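Local coordinates for DTDP-4-dehydrorhamnose reductase, rfbD ortholog (Clostridium acetobutylicum, PDB 1VL0), which probably catalyses the last step of dTDP-L-rhamnose synthesis, reducing dTDP-6-deoxy-L-lyxo-4-hexulose to dTDP-L-rhamnose with a bound nicotinamide cofactor, at residues Pro64-Asn69 with Glu107-Ser112; Thr160-Gly165 with Gly192-Thr197; Thr219-Cys224 with Thr276-Glu281. One frame throughout, in Å; residues are numbered along the deposited sequence.

Interaction 1 (Pro64-Asn69 with Glu107-Ser112); sequences PNVVIN and EIVQIS. With NAI (1,4-dihydronicotinamide adenine dinucleotide), chain D.
Val66, Val67, Ile68 and Asn69 run in parallel register beside Glu107, Ile108, Val109 and Gln110, and four backbone hydrogen bonds hold the two strands together. Glu107 N donates to Asn65 O (3.0 Å), Val67 N to Glu107 O, Val109 N to Val67 O (2.7 Å) and Asn69 N to Val109 O. Between them lie CA-H...O contacts from Val66 to Glu107 O and from Ile108 to Val67 O.

The apolar contacts alternate between the sheet faces. Val67 and Ile108 lie side by side, CG1 against CG1 at 3.7 Å, on the face beneath helix 83-104, which rests Leu97 on Ile108. On the other face Ile68 CG2 meets Val109 CB at 4.1 Å, and Ile208 of helix 197-210 packs on Val66, Ile68 and Val109. Beta-branched residues suit these places: they tolerate extended backbone and fill the space close to it.

The polar side-chain contact is between two amides. With CG anti to the backbone N (chi1 -179°), Asn69 brings ND2 within 2.9 Å of Gln110 OE1. The donor lies in the carbonyl plane of Gln110, on a lone pair, although the two amide planes are turned 39° apart. Gln110 reaches back by bending at chi2 (64°). Asn69 OD1 is gripped by Thr18 OG1 and Ala71 N, so both ends of this buried amide are held and its flip is fixed. Glu107, whose OE1 passes Val66 CG2, has OE2 bonded to Tyr156 OH.

Beyond the pairing, Ile111 CG2 touches the nicotinamide ribose at O4D (3.4 Å). A largely helical connection between adjacent parallel strands makes this a beta-alpha-beta crossover of the Rossmann fold, its C-terminal strand end opening on the dinucleotide.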
# COMPACT_ATOMS: atom_id res chain seq x y z
N PRO A 64 7.32 -24.44 -5.25
CA PRO A 64 8.38 -23.69 -5.92
C PRO A 64 9.05 -22.71 -4.97
O PRO A 64 8.50 -22.39 -3.91
CB PRO A 64 7.64 -22.95 -7.04
CG PRO A 64 6.23 -22.84 -6.54
CD PRO A 64 5.98 -24.15 -5.79
N ASN A 65 10.24 -22.25 -5.33
CA ASN A 65 10.92 -21.20 -4.57
C ASN A 65 10.62 -19.80 -5.14
O ASN A 65 10.75 -18.80 -4.45
CB ASN A 65 12.42 -21.43 -4.63
CG ASN A 65 12.80 -22.72 -4.03
OD1 ASN A 65 13.10 -23.69 -4.73
ND2 ASN A 65 12.66 -22.78 -2.73
N VAL A 66 10.27 -19.77 -6.43
CA VAL A 66 10.01 -18.51 -7.17
C VAL A 66 8.95 -18.85 -8.16
O VAL A 66 8.97 -19.95 -8.74
CB VAL A 66 11.20 -18.02 -8.02
CG1 VAL A 66 10.91 -16.56 -8.53
CG2 VAL A 66 12.50 -18.10 -7.26
N VAL A 67 8.01 -17.92 -8.34
CA VAL A 67 7.11 -17.96 -9.46
C VAL A 67 7.40 -16.71 -10.27
O VAL A 67 7.51 -15.60 -9.72
CB VAL A 67 5.59 -18.06 -9.05
CG1 VAL A 67 5.15 -16.94 -8.13
CG2 VAL A 67 4.65 -18.08 -10.30
N ILE A 68 7.55 -16.90 -11.57
CA ILE A 68 7.63 -15.83 -12.52
C ILE A 68 6.36 -15.82 -13.35
O ILE A 68 6.10 -16.74 -14.11
CB ILE A 68 8.85 -15.95 -13.45
CG1 ILE A 68 10.12 -16.04 -12.61
CG2 ILE A 68 9.02 -14.73 -14.32
CD1 ILE A 68 11.38 -16.37 -13.38
N ASN A 69 5.60 -14.74 -13.24
CA ASN A 69 4.34 -14.71 -13.95
C ASN A 69 4.44 -13.94 -15.26
O ASN A 69 4.50 -12.69 -15.26
CB ASN A 69 3.25 -14.09 -13.11
CG ASN A 69 1.94 -14.08 -13.82
OD1 ASN A 69 1.66 -15.00 -14.60
ND2 ASN A 69 1.12 -13.11 -13.55
N GLU A 107 9.02 -16.49 -3.59
CA GLU A 107 9.14 -15.11 -4.16
C GLU A 107 8.25 -15.07 -5.37
O GLU A 107 7.95 -16.09 -5.94
CB GLU A 107 10.57 -14.87 -4.64
CG GLU A 107 11.67 -15.02 -3.59
CD GLU A 107 13.05 -14.78 -4.19
OE1 GLU A 107 13.53 -15.66 -4.91
OE2 GLU A 107 13.63 -13.69 -3.99
N ILE A 108 7.82 -13.89 -5.75
CA ILE A 108 7.05 -13.76 -6.94
C ILE A 108 7.60 -12.64 -7.81
O ILE A 108 7.83 -11.52 -7.33
CB ILE A 108 5.52 -13.57 -6.66
CG1 ILE A 108 4.79 -13.29 -7.98
CG2 ILE A 108 5.23 -12.42 -5.67
CD1 ILE A 108 3.36 -13.47 -7.96
N VAL A 109 7.83 -12.94 -9.10
CA VAL A 109 8.10 -11.91 -10.09
C VAL A 109 6.82 -11.73 -10.87
O VAL A 109 6.25 -12.66 -11.40
CB VAL A 109 9.22 -12.24 -11.08
CG1 VAL A 109 9.42 -11.15 -12.08
CG2 VAL A 109 10.54 -12.47 -10.35
N GLN A 110 6.38 -10.49 -10.96
CA GLN A 110 5.19 -10.10 -11.75
C GLN A 110 5.60 -9.11 -12.86
O GLN A 110 6.12 -8.01 -12.59
CB GLN A 110 4.22 -9.42 -10.82
CG GLN A 110 3.07 -8.65 -11.51
CD GLN A 110 2.16 -9.55 -12.30
OE1 GLN A 110 2.19 -10.79 -12.15
NE2 GLN A 110 1.34 -8.94 -13.13
N ILE A 111 5.36 -9.50 -14.09
CA ILE A 111 5.71 -8.67 -15.18
C ILE A 111 4.54 -7.72 -15.48
O ILE A 111 3.37 -8.15 -15.56
CB ILE A 111 6.07 -9.51 -16.45
CG1 ILE A 111 7.09 -10.62 -16.14
CG2 ILE A 111 6.60 -8.55 -17.54
CD1 ILE A 111 8.49 -10.17 -15.83
N SER A 112 4.85 -6.44 -15.65
CA SER A 112 3.85 -5.43 -15.82
C SER A 112 4.22 -4.51 -17.01
O SER A 112 5.06 -4.86 -17.86
CB SER A 112 3.68 -4.61 -14.52
OG SER A 112 2.47 -3.82 -14.50
PA NAI D . 2.55 -13.44 -24.63
O1A NAI D . 1.22 -12.92 -25.07
O2A NAI D . 3.52 -13.70 -25.76
O5B NAI D . 2.26 -14.71 -23.69
C5B NAI D . 1.35 -14.54 -22.63
C4B NAI D . 0.85 -15.89 -22.12
O4B NAI D . -0.32 -15.71 -21.33
C3B NAI D . 0.42 -16.89 -23.20
O3B NAI D . 1.30 -18.00 -23.23
C2B NAI D . -1.00 -17.27 -22.74
O2B NAI D . -1.42 -18.57 -23.12
C1B NAI D . -0.86 -17.01 -21.24
N9A NAI D . -2.06 -17.11 -20.40
C8A NAI D . -3.27 -16.52 -20.67
N7A NAI D . -4.13 -16.86 -19.69
C5A NAI D . -3.53 -17.66 -18.79
C6A NAI D . -3.99 -18.27 -17.62
N6A NAI D . -5.24 -18.12 -17.22
N1A NAI D . -3.12 -19.05 -16.89
C2A NAI D . -1.80 -19.21 -17.31
N3A NAI D . -1.35 -18.64 -18.48
C4A NAI D . -2.20 -17.85 -19.22
O3 NAI D . 3.15 -12.42 -23.54
PN NAI D . 4.53 -11.58 -23.64
O1N NAI D . 5.67 -12.39 -23.15
O2N NAI D . 4.51 -10.80 -24.90
O5D NAI D . 4.28 -10.61 -22.37
C5D NAI D . 4.92 -10.93 -21.13
C4D NAI D . 4.56 -9.89 -20.11
O4D NAI D . 4.96 -8.57 -20.53
C3D NAI D . 3.07 -9.84 -19.82
O3D NAI D . 2.97 -9.88 -18.42
C2D NAI D . 2.58 -8.51 -20.39
O2D NAI D . 1.50 -7.86 -19.73
C1D NAI D . 3.87 -7.68 -20.30
N1N NAI D . 3.95 -6.61 -21.29
C2N NAI D . 4.17 -6.94 -22.61
C3N NAI D . 4.27 -5.90 -23.53
C7N NAI D . 4.16 -6.18 -25.00
O7N NAI D . 4.57 -5.17 -25.88
N7N NAI D . 3.68 -7.36 -25.43
C4N NAI D . 4.16 -4.57 -23.10
C5N NAI D . 3.94 -4.25 -21.76
C6N NAI D . 3.84 -5.32 -20.87

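Interaction 2 (Thr160-Gly165 with Gly192-Thr197); sequences TAWLYG and GTPTST. With NAI (1,4-dihydronicotinamide adenine dinucleotide), chain D.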
# COMPACT_ATOMS: atom_id res chain seq x y z
N THR A 160 7.59 -3.55 -18.34
CA THR A 160 8.25 -3.49 -19.62
C THR A 160 7.32 -2.89 -20.70
O THR A 160 6.21 -2.45 -20.40
CB THR A 160 8.82 -4.84 -20.01
OG1 THR A 160 9.67 -4.67 -21.17
CG2 THR A 160 7.76 -5.82 -20.45
N ALA A 161 7.81 -2.83 -21.95
CA ALA A 161 7.06 -2.17 -23.02
C ALA A 161 7.61 -2.58 -24.38
O ALA A 161 8.78 -2.97 -24.48
CB ALA A 161 7.17 -0.64 -22.89
N TRP A 162 6.74 -2.49 -25.40
CA TRP A 162 7.15 -2.62 -26.81
C TRP A 162 7.98 -3.88 -26.95
O TRP A 162 9.08 -3.87 -27.50
CB TRP A 162 7.95 -1.40 -27.23
CG TRP A 162 7.19 -0.14 -27.31
CD1 TRP A 162 6.08 0.23 -26.57
CD2 TRP A 162 7.49 0.98 -28.14
NE1 TRP A 162 5.68 1.50 -26.91
CE2 TRP A 162 6.51 1.98 -27.89
CE3 TRP A 162 8.45 1.22 -29.12
CZ2 TRP A 162 6.49 3.18 -28.57
CZ3 TRP A 162 8.44 2.40 -29.76
CH2 TRP A 162 7.46 3.38 -29.50
N LEU A 163 7.44 -4.98 -26.48
CA LEU A 163 8.23 -6.18 -26.29
C LEU A 163 8.20 -7.15 -27.48
O LEU A 163 7.13 -7.50 -28.00
CB LEU A 163 7.73 -6.93 -25.05
CG LEU A 163 8.56 -8.09 -24.58
CD1 LEU A 163 9.89 -7.63 -24.06
CD2 LEU A 163 7.79 -8.90 -23.53
N TYR A 164 9.38 -7.62 -27.89
CA TYR A 164 9.47 -8.55 -29.01
C TYR A 164 10.34 -9.72 -28.62
O TYR A 164 11.26 -9.62 -27.83
CB TYR A 164 9.97 -7.87 -30.32
CG TYR A 164 11.36 -7.25 -30.19
CD1 TYR A 164 12.48 -8.01 -30.40
CD2 TYR A 164 11.52 -5.93 -29.86
CE1 TYR A 164 13.73 -7.48 -30.27
CE2 TYR A 164 12.75 -5.39 -29.73
CZ TYR A 164 13.86 -6.15 -29.98
OH TYR A 164 15.10 -5.64 -29.79
N GLY A 165 10.03 -10.85 -29.21
CA GLY A 165 10.76 -12.09 -28.99
C GLY A 165 10.10 -13.22 -29.76
O GLY A 165 9.57 -13.02 -30.87
N GLY A 192 8.56 5.54 -27.13
CA GLY A 192 8.86 4.56 -26.10
C GLY A 192 10.20 3.99 -26.50
O GLY A 192 10.98 4.66 -27.14
N THR A 193 10.44 2.75 -26.14
CA THR A 193 11.66 2.07 -26.49
C THR A 193 11.36 0.59 -26.75
O THR A 193 10.85 -0.08 -25.84
CB THR A 193 12.67 2.08 -25.34
OG1 THR A 193 12.72 3.40 -24.76
CG2 THR A 193 14.07 1.73 -25.89
N PRO A 194 11.71 0.10 -27.96
CA PRO A 194 11.59 -1.33 -28.30
C PRO A 194 12.41 -2.15 -27.35
O PRO A 194 13.53 -1.72 -27.04
CB PRO A 194 12.20 -1.39 -29.71
CG PRO A 194 12.02 0.05 -30.26
CD PRO A 194 12.24 0.91 -29.08
N THR A 195 11.88 -3.30 -26.87
CA THR A 195 12.54 -4.09 -25.88
C THR A 195 12.53 -5.53 -26.25
O THR A 195 11.49 -6.06 -26.63
CB THR A 195 11.87 -3.89 -24.49
OG1 THR A 195 12.02 -2.51 -24.13
CG2 THR A 195 12.60 -4.67 -23.38
N SER A 196 13.73 -6.11 -26.23
CA SER A 196 13.90 -7.54 -26.58
C SER A 196 13.66 -8.34 -25.33
O SER A 196 14.07 -7.92 -24.28
CB SER A 196 15.35 -7.83 -27.08
OG SER A 196 15.51 -9.24 -27.35
N THR A 197 13.08 -9.54 -25.45
CA THR A 197 12.95 -10.43 -24.30
C THR A 197 14.28 -10.89 -23.75
O THR A 197 14.39 -11.36 -22.61
CB THR A 197 12.13 -11.69 -24.64
OG1 THR A 197 12.62 -12.29 -25.86
CG2 THR A 197 10.69 -11.32 -24.92
PA NAI D . 2.55 -13.44 -24.63
O1A NAI D . 1.22 -12.92 -25.07
O2A NAI D . 3.52 -13.70 -25.76
O5B NAI D . 2.26 -14.71 -23.69
C5B NAI D . 1.35 -14.54 -22.63
C4B NAI D . 0.85 -15.89 -22.12
O4B NAI D . -0.32 -15.71 -21.33
C3B NAI D . 0.42 -16.89 -23.20
O3B NAI D . 1.30 -18.00 -23.23
C2B NAI D . -1.00 -17.27 -22.74
O2B NAI D . -1.42 -18.57 -23.12
C1B NAI D . -0.86 -17.01 -21.24
N9A NAI D . -2.06 -17.11 -20.40
C8A NAI D . -3.27 -16.52 -20.67
N7A NAI D . -4.13 -16.86 -19.69
C5A NAI D . -3.53 -17.66 -18.79
C6A NAI D . -3.99 -18.27 -17.62
N6A NAI D . -5.24 -18.12 -17.22
N1A NAI D . -3.12 -19.05 -16.89
C2A NAI D . -1.80 -19.21 -17.31
N3A NAI D . -1.35 -18.64 -18.48
C4A NAI D . -2.20 -17.85 -19.22
O3 NAI D . 3.15 -12.42 -23.54
PN NAI D . 4.53 -11.58 -23.64
O1N NAI D . 5.67 -12.39 -23.15
O2N NAI D . 4.51 -10.80 -24.90
O5D NAI D . 4.28 -10.61 -22.37
C5D NAI D . 4.92 -10.93 -21.13
C4D NAI D . 4.56 -9.89 -20.11
O4D NAI D . 4.96 -8.57 -20.53
C3D NAI D . 3.07 -9.84 -19.82
O3D NAI D . 2.97 -9.88 -18.42
C2D NAI D . 2.58 -8.51 -20.39
O2D NAI D . 1.50 -7.86 -19.73
C1D NAI D . 3.87 -7.68 -20.30
N1N NAI D . 3.95 -6.61 -21.29
C2N NAI D . 4.17 -6.94 -22.61
C3N NAI D . 4.27 -5.90 -23.53
C7N NAI D . 4.16 -6.18 -25.00
O7N NAI D . 4.57 -5.17 -25.88
N7N NAI D . 3.68 -7.36 -25.43
C4N NAI D . 4.16 -4.57 -23.10
C5N NAI D . 3.94 -4.25 -21.76
C6N NAI D . 3.84 -5.32 -20.87
O HOH W 1 15.22 -3.32 -28.98
O HOH W 2 14.01 -11.48 -28.14
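Trp162 lays its indole along the backbone of Gly192 to Pro194. Its CB starts 3.5 Å from Thr193 O and also touches Pro194 CA. CG stays near that carbonyl, and CD2 comes over Thr193 N. CE3 reaches Pro194 CD at 3.8 Å, the proline ring lying alongside. At the far end CZ2 and CH2 rest on Gly192, CH2 lying 3.4 Å from Gly192 N. Gly192 CA sits over the six-membered ring, 3.9 Å from its centroid, a CH-pi contact; having no side chain, this glycine lets the ring settle directly on the main chain. Trp226 also stacks with the indole.

Three backbone hydrogen bonds join the segments: Thr195 N to Trp162 O, Tyr164 N to Thr195 O (2.9 Å) and Thr197 N to Tyr164 O. Tyr164 takes CG between its backbone N and carbonyl carbon (chi1 60°), which folds the ring back across the partner strand. Ser196 CA lies over one ring face, Pro194 CB meets the edge, and the hydroxyl shares a water with Pro194 O, that second bond weak. Ser196, with OG bonded to Val198 N, is the N-cap of helix 197-210, a role suited to a short hydroxyl.

Leu163 N donates almost straight (174°) to O7N of the nicotinamide at 2.9 Å, while Ala161 CA is 3.8 Å from C4N, the carbon that carries hydride in reduced nicotinamides. This backbone grip on the carboxamide, made from strand 155-164, is consistent with the nicotinamide site of an extended short-chain dehydrogenase.

Interaction 3 (Thr219-Cys224 with Thr276-Glu281); sequences TCKGIC and TREWKE
The start of helix 279-290, with the residues leading into it, docks on the loop between strands 214-217 and 224-225. Its backbone is pinned through Lys221, opposite Glu278 in a single bridge: Lys221 N donates to Arg277 O at 2.9 Å, and Trp279 N, in the first turn of the helix, donates to Lys221 O at 3.1 Å, bent to 137°. An early helical N-H has no carbonyl of its own helix to bond, so the loop carbonyl supplies an acceptor. Glu278 is the N-cap residue.

The indole of Trp279 packs against the loop. Its CG sits between the backbone N and carbonyl carbon (chi1 72°), which turns the ring back toward the loop. Cys224 SG lies over one face, 3.8 Å from the centroid of the six-membered ring, a sulfur-aromatic contact that suits a small polarisable side chain. Lys280 CG lies over the opposite face, so the ring is held between sulfur and methylene. Lys221 O and Gly222 CA come at the edge. There too, a water accepts from Ile223 N (3.0 Å) and weakly from Trp279 NE1. Gly222 has backbone angles that call for glycine, and its bare CA lies close to the indole.

Cys220 CB packs on Trp279 CB at 4.0 Å. Nearby, the methylenes of Lys221 lie across Glu278, with Lys221 CB 3.7 Å from Glu278 OE2. Lys221 NZ goes to Asp274 O. Thr276 comes beside Thr219, CG2 to Thr219 O at 3.5 Å, and its OG1 bonds Asp274. The guanidinium of Arg277 forms salt bridges with Glu285 and Asp199. The whole is a helix N-terminus, with Glu278 as N-cap, in which a loop carbonyl takes the N-H of Trp279, joining the last helix of the chain to the loop beside the central sheet.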
# COMPACT_ATOMS: atom_id res chain seq x y z
N THR A 219 13.02 -1.54 -19.89
CA THR A 219 13.08 -1.47 -21.32
C THR A 219 14.56 -1.28 -21.78
O THR A 219 15.45 -0.93 -20.99
CB THR A 219 12.19 -0.34 -21.87
OG1 THR A 219 12.62 0.93 -21.33
CG2 THR A 219 10.77 -0.50 -21.41
N CYS A 220 14.78 -1.48 -23.08
CA CYS A 220 16.08 -1.25 -23.65
C CYS A 220 16.46 0.24 -23.54
O CYS A 220 15.61 1.11 -23.29
CB CYS A 220 16.16 -1.81 -25.10
SG CYS A 220 16.39 -3.65 -25.21
N LYS A 221 17.75 0.55 -23.69
CA LYS A 221 18.19 1.95 -23.61
C LYS A 221 17.78 2.72 -24.84
O LYS A 221 17.65 2.14 -25.93
CB LYS A 221 19.69 2.04 -23.44
CG LYS A 221 20.24 1.40 -22.20
CD LYS A 221 21.75 1.61 -22.19
CE LYS A 221 22.55 0.70 -21.31
NZ LYS A 221 22.03 0.69 -20.03
N GLY A 222 17.57 4.03 -24.69
CA GLY A 222 17.22 4.87 -25.81
C GLY A 222 15.74 5.18 -25.89
O GLY A 222 14.97 4.88 -24.98
N ILE A 223 15.36 5.80 -27.01
CA ILE A 223 14.01 6.31 -27.24
C ILE A 223 13.75 6.44 -28.74
O ILE A 223 14.61 6.88 -29.47
CB ILE A 223 13.84 7.69 -26.54
CG1 ILE A 223 12.58 8.42 -27.04
CG2 ILE A 223 15.08 8.58 -26.79
CD1 ILE A 223 12.31 9.72 -26.34
N CYS A 224 12.56 6.05 -29.18
CA CYS A 224 12.10 6.31 -30.54
C CYS A 224 10.58 6.22 -30.65
O CYS A 224 9.89 5.87 -29.69
CB CYS A 224 12.78 5.34 -31.50
SG CYS A 224 12.27 3.59 -31.32
N THR A 276 20.56 -3.46 -19.58
CA THR A 276 19.93 -3.52 -20.89
C THR A 276 20.81 -2.85 -21.93
O THR A 276 21.66 -2.04 -21.62
CB THR A 276 18.54 -2.87 -20.95
OG1 THR A 276 18.60 -1.49 -20.56
CG2 THR A 276 17.60 -3.52 -19.99
N ARG A 277 20.59 -3.21 -23.19
CA ARG A 277 21.38 -2.65 -24.26
C ARG A 277 20.57 -1.61 -24.99
O ARG A 277 19.36 -1.51 -24.85
CB ARG A 277 21.79 -3.75 -25.25
CG ARG A 277 22.71 -4.78 -24.65
CD ARG A 277 22.85 -5.99 -25.47
NE ARG A 277 21.58 -6.69 -25.58
CZ ARG A 277 21.39 -7.79 -26.27
NH1 ARG A 277 22.38 -8.34 -26.95
NH2 ARG A 277 20.20 -8.35 -26.26
N GLU A 278 21.29 -0.83 -25.78
CA GLU A 278 20.67 0.14 -26.69
C GLU A 278 19.72 -0.61 -27.61
O GLU A 278 20.04 -1.71 -28.09
CB GLU A 278 21.76 0.82 -27.52
CG GLU A 278 22.65 1.80 -26.78
CD GLU A 278 21.93 3.05 -26.36
OE1 GLU A 278 20.91 3.45 -27.03
OE2 GLU A 278 22.38 3.64 -25.35
N TRP A 279 18.57 0.00 -27.90
CA TRP A 279 17.51 -0.70 -28.56
C TRP A 279 17.93 -1.22 -29.93
O TRP A 279 17.60 -2.32 -30.30
CB TRP A 279 16.26 0.17 -28.60
CG TRP A 279 16.23 1.34 -29.52
CD1 TRP A 279 16.54 2.64 -29.22
CD2 TRP A 279 15.78 1.34 -30.88
NE1 TRP A 279 16.31 3.45 -30.31
CE2 TRP A 279 15.86 2.68 -31.35
CE3 TRP A 279 15.34 0.35 -31.77
CZ2 TRP A 279 15.51 3.05 -32.66
CZ3 TRP A 279 14.98 0.69 -33.03
CH2 TRP A 279 15.06 2.06 -33.48
N LYS A 280 18.73 -0.47 -30.65
CA LYS A 280 19.14 -0.91 -32.00
C LYS A 280 20.04 -2.14 -31.99
O LYS A 280 19.99 -2.97 -32.89
CB LYS A 280 19.84 0.23 -32.72
CG LYS A 280 18.84 1.29 -33.21
CD LYS A 280 19.55 2.38 -33.93
CE LYS A 280 18.57 3.44 -34.43
NZ LYS A 280 19.35 4.51 -35.11
N GLU A 281 20.84 -2.26 -30.95
CA GLU A 281 21.71 -3.42 -30.79
C GLU A 281 20.90 -4.71 -30.50
O GLU A 281 21.18 -5.76 -31.06
CB GLU A 281 22.69 -3.14 -29.65
CG GLU A 281 23.73 -4.21 -29.40
CD GLU A 281 24.68 -3.87 -28.23
OE1 GLU A 281 24.67 -2.71 -27.74
OE2 GLU A 281 25.41 -4.79 -27.79
O HOH W 3 17.77 6.17 -28.74

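Interactions 1 and 2 share the central sheet, since strands 107-113 and 155-164 are neighbours in it; Ser112 O and Thr160 N, 2.9 Å apart, probably form a hydrogen bond between them. Both touch the cofactor, interaction 1 at the ribose and the rim of the nicotinamide ring, interaction 2 chiefly at the nicotinamide and its carboxamide, with their centres about 19 Å apart. Interaction 3 lies about 9 Å from interaction 2, centre to centre, and joins it through probable hydrogen bonds from Thr193 OG1 to Gly222 O (2.7 Å) and from Gly192 N to Cys224 O (2.9 Å). It makes no contact with interaction 1. The side chain of Thr219 remains about 8 Å from the cofactor, and its OG1 bonds an unidentified bound molecule.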